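PDB 3FHL: putative oxidoreductase from Bacteroides fragilis NCTC 9343, which probably acts as a nucleotide-dependent oxidoreductase of the Gfo/Idh/MocA family, with an NAD-binding Rossmann domain joined to a C-terminal alpha/beta domain. Local coordinates for residues 147-152 with 188-193. Numbering follows the deposited sequence.
Sequences VEYEST and IQLFGM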
ATOM      1  N   VAL C 147     -12.491  -4.312  -8.611  1.00 30.09           N
ATOM      2  CA  VAL C 147     -12.298  -2.863  -8.468  1.00 29.83           C
ATOM      3  C   VAL C 147     -10.884  -2.464  -8.061  1.00 25.27           C
ATOM      4  O   VAL C 147     -10.467  -1.330  -8.312  1.00 28.11           O
ATOM      5  CB  VAL C 147     -13.355  -2.213  -7.523  1.00 28.47           C
ATOM      6  CG1 VAL C 147     -14.770  -2.542  -7.976  1.00 25.74           C
ATOM      7  CG2 VAL C 147     -13.153  -2.645  -6.060  1.00 20.48           C
ATOM      8  N   GLU C 148     -10.133  -3.383  -7.451  1.00 27.33           N
ATOM      9  CA  GLU C 148      -8.798  -3.047  -6.973  1.00 27.77           C
ATOM     10  C   GLU C 148      -7.847  -4.233  -7.026  1.00 22.43           C
ATOM     11  O   GLU C 148      -8.233  -5.347  -6.704  1.00 21.93           O
ATOM     12  CB  GLU C 148      -8.855  -2.478  -5.538  1.00 27.68           C
ATOM     13  CG  GLU C 148      -7.478  -2.102  -4.974  1.00 30.09           C
ATOM     14  CD  GLU C 148      -7.524  -1.205  -3.741  1.00 32.74           C
ATOM     15  OE1 GLU C 148      -8.461  -1.355  -2.920  1.00 28.57           O
ATOM     16  OE2 GLU C 148      -6.601  -0.363  -3.600  1.00 32.21           O
ATOM     17  N   TYR C 149      -6.604  -3.960  -7.418  1.00 20.48           N
ATOM     18  CA  TYR C 149      -5.569  -4.970  -7.571  1.00 23.62           C
ATOM     19  C   TYR C 149      -4.316  -4.420  -6.926  1.00 24.43           C
ATOM     20  O   TYR C 149      -3.796  -3.374  -7.342  1.00 26.99           O
ATOM     21  CB  TYR C 149      -5.320  -5.186  -9.074  1.00 27.03           C
ATOM     22  CG  TYR C 149      -4.160  -6.081  -9.466  1.00 28.21           C
ATOM     23  CD1 TYR C 149      -4.333  -7.468  -9.572  1.00 25.37           C
ATOM     24  CD2 TYR C 149      -2.911  -5.539  -9.781  1.00 24.60           C
ATOM     25  CE1 TYR C 149      -3.295  -8.284  -9.979  1.00 22.18           C
ATOM     26  CE2 TYR C 149      -1.855  -6.343 -10.180  1.00 28.37           C
ATOM     27  CZ  TYR C 149      -2.058  -7.718 -10.287  1.00 24.21           C
ATOM     28  OH  TYR C 149      -1.020  -8.518 -10.675  1.00 27.08           O
ATOM     29  N   GLU C 150      -3.836  -5.130  -5.915  1.00 25.40           N
ATOM     30  CA  GLU C 150      -2.596  -4.780  -5.232  1.00 23.38           C
ATOM     31  C   GLU C 150      -1.641  -5.934  -5.323  1.00 22.46           C
ATOM     32  O   GLU C 150      -2.007  -7.076  -5.028  1.00 21.74           O
ATOM     33  CB  GLU C 150      -2.859  -4.476  -3.761  1.00 22.87           C
ATOM     34  CG  GLU C 150      -3.773  -3.264  -3.556  1.00 26.06           C
ATOM     35  CD  GLU C 150      -4.405  -3.230  -2.184  1.00 33.68           C
ATOM     36  OE1 GLU C 150      -3.689  -3.375  -1.167  1.00 38.23           O
ATOM     37  OE2 GLU C 150      -5.631  -3.052  -2.125  1.00 34.89           O
ATOM     38  N   SER C 151      -0.410  -5.643  -5.705  1.00 21.99           N
ATOM     39  CA  SER C 151       0.585  -6.688  -5.875  1.00 24.57           C
ATOM     40  C   SER C 151       1.889  -6.186  -5.259  1.00 24.62           C
ATOM     41  O   SER C 151       2.393  -5.133  -5.633  1.00 25.41           O
ATOM     42  CB  SER C 151       0.726  -7.021  -7.381  1.00 21.43           C
ATOM     43  OG  SER C 151       1.869  -7.812  -7.664  1.00 27.84           O
ATOM     44  N   THR C 152       2.431  -6.939  -4.307  1.00 25.70           N
ATOM     45  CA  THR C 152       3.572  -6.494  -3.526  1.00 25.42           C
ATOM     46  C   THR C 152       4.595  -7.593  -3.300  1.00 26.39           C
ATOM     47  O   THR C 152       4.214  -8.708  -2.961  1.00 24.97           O
ATOM     48  CB  THR C 152       3.111  -6.030  -2.101  1.00 30.90           C
ATOM     49  OG1 THR C 152       2.121  -5.011  -2.227  1.00 26.94           O
ATOM     50  CG2 THR C 152       4.292  -5.526  -1.220  1.00 26.17           C
ATOM     51  N   ILE C 188       0.270  -5.520 -16.642  1.00 25.55           N
ATOM     52  CA  ILE C 188       0.004  -5.270 -18.081  1.00 29.29           C
ATOM     53  C   ILE C 188      -0.701  -6.459 -18.739  1.00 28.76           C
ATOM     54  O   ILE C 188      -1.649  -6.277 -19.512  1.00 25.62           O
ATOM     55  CB  ILE C 188       1.298  -4.926 -18.860  1.00 28.84           C
ATOM     56  CG1 ILE C 188       1.880  -3.592 -18.375  1.00 30.26           C
ATOM     57  CG2 ILE C 188       1.048  -4.853 -20.384  1.00 34.48           C
ATOM     58  CD1 ILE C 188       3.325  -3.383 -18.843  1.00 35.39           C
ATOM     59  N   GLN C 189      -0.266  -7.677 -18.412  1.00 29.05           N
ATOM     60  CA  GLN C 189      -0.946  -8.878 -18.922  1.00 29.56           C
ATOM     61  C   GLN C 189      -2.431  -8.917 -18.555  1.00 33.14           C
ATOM     62  O   GLN C 189      -3.282  -9.253 -19.390  1.00 31.01           O
ATOM     63  CB  GLN C 189      -0.226 -10.160 -18.472  1.00 31.15           C
ATOM     64  CG  GLN C 189       1.070 -10.422 -19.245  1.00 32.93           C
ATOM     65  CD  GLN C 189       0.845 -10.507 -20.765  1.00 42.06           C
ATOM     66  OE1 GLN C 189       0.131 -11.391 -21.244  1.00 41.02           O
ATOM     67  NE2 GLN C 189       1.450  -9.586 -21.518  1.00 32.86           N
ATOM     68  N   LEU C 190      -2.757  -8.545 -17.321  1.00 28.57           N
ATOM     69  CA  LEU C 190      -4.153  -8.585 -16.900  1.00 27.31           C
ATOM     70  C   LEU C 190      -4.997  -7.411 -17.366  1.00 28.11           C
ATOM     71  O   LEU C 190      -6.165  -7.598 -17.675  1.00 32.90           O
ATOM     72  CB  LEU C 190      -4.271  -8.721 -15.380  1.00 26.66           C
ATOM     73  CG  LEU C 190      -3.601  -9.919 -14.705  1.00 34.32           C
ATOM     74  CD1 LEU C 190      -3.734  -9.796 -13.200  1.00 29.41           C
ATOM     75  CD2 LEU C 190      -4.185 -11.241 -15.179  1.00 33.29           C
ATOM     76  N   PHE C 191      -4.418  -6.208 -17.414  1.00 28.62           N
ATOM     77  CA  PHE C 191      -5.237  -4.987 -17.480  1.00 31.90           C
ATOM     78  C   PHE C 191      -4.866  -4.035 -18.600  1.00 28.50           C
ATOM     79  O   PHE C 191      -5.578  -3.072 -18.833  1.00 31.00           O
ATOM     80  CB  PHE C 191      -5.189  -4.212 -16.148  1.00 26.93           C
ATOM     81  CG  PHE C 191      -5.531  -5.042 -14.949  1.00 31.30           C
ATOM     82  CD1 PHE C 191      -6.802  -5.580 -14.802  1.00 28.41           C
ATOM     83  CD2 PHE C 191      -4.577  -5.301 -13.979  1.00 25.45           C
ATOM     84  CE1 PHE C 191      -7.120  -6.373 -13.702  1.00 31.73           C
ATOM     85  CE2 PHE C 191      -4.889  -6.069 -12.874  1.00 24.09           C
ATOM     86  CZ  PHE C 191      -6.160  -6.610 -12.733  1.00 25.72           C
ATOM     87  N   GLY C 192      -3.742  -4.288 -19.262  1.00 30.21           N
ATOM     88  CA  GLY C 192      -3.286  -3.421 -20.358  1.00 33.97           C
ATOM     89  C   GLY C 192      -2.387  -2.287 -19.900  1.00 35.84           C
ATOM     90  O   GLY C 192      -2.070  -2.161 -18.712  1.00 36.19           O
ATOM     91  N   MET C 193      -1.963  -1.463 -20.850  1.00 30.27           N
ATOM     92  CA  MET C 193      -1.131  -0.303 -20.559  1.00 30.85           C
ATOM     93  C   MET C 193      -1.938   0.852 -19.947  1.00 31.70           C
ATOM     94  O   MET C 193      -3.064   1.129 -20.381  1.00 30.76           O
ATOM     95  CB  MET C 193      -0.349   0.142 -21.807  1.00 33.19           C
ATOM     96  CG  MET C 193       0.726  -0.859 -22.246  1.00 29.67           C
ATOM     97  SD  MET C 193       2.253  -0.888 -21.285  1.00 28.12           S
ATOM     98  CE  MET C 193       3.111   0.564 -21.904  1.00 34.00           C
TER
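Tyr-149 on strand 146-154 and Phe-191 at the end of helix 180-191 form a T-shaped (edge-to-face) pair, part of the helix-on-sheet packing of the C-terminal alpha/beta domain. The ring centroids lie 4.9 Å apart and the planes meet at 73°, with the edge of Phe-191 directed at the face of Tyr-149. The approach is off-centre: Phe-191 CE2 stands above the tyrosine ring near its rim, 3.5 Å from Tyr-149 CG, and Phe-191 CZ comes within 3.8 Å of Tyr-149 CD1. With CG of Tyr-149 anti to the backbone N (chi1 173°), the phenol lies largely along the strand, in the direction of Ser-151, and presents a face to Phe-191.

Aliphatic contact is supplied by Leu-190, whose side chain crosses that of Tyr-149 at roughly a right angle. Its CD1 methyl meets the hydroxyl half of the ring, 3.6 Å from Tyr-149 CE1, while its CB lies over the centre of the Phe-191 ring. Phe-131 of helix 129-139 touches both Tyr-149 and Leu-190, and Ile-229 of the neighbouring strand packs on Phe-191.

Backbone geometry marks the helix end: the N-H of Gly-192, a residue at positive phi (90°), hydrogen-bonds to Ile-188 O, with Gly-192 N 2.9 Å from that oxygen.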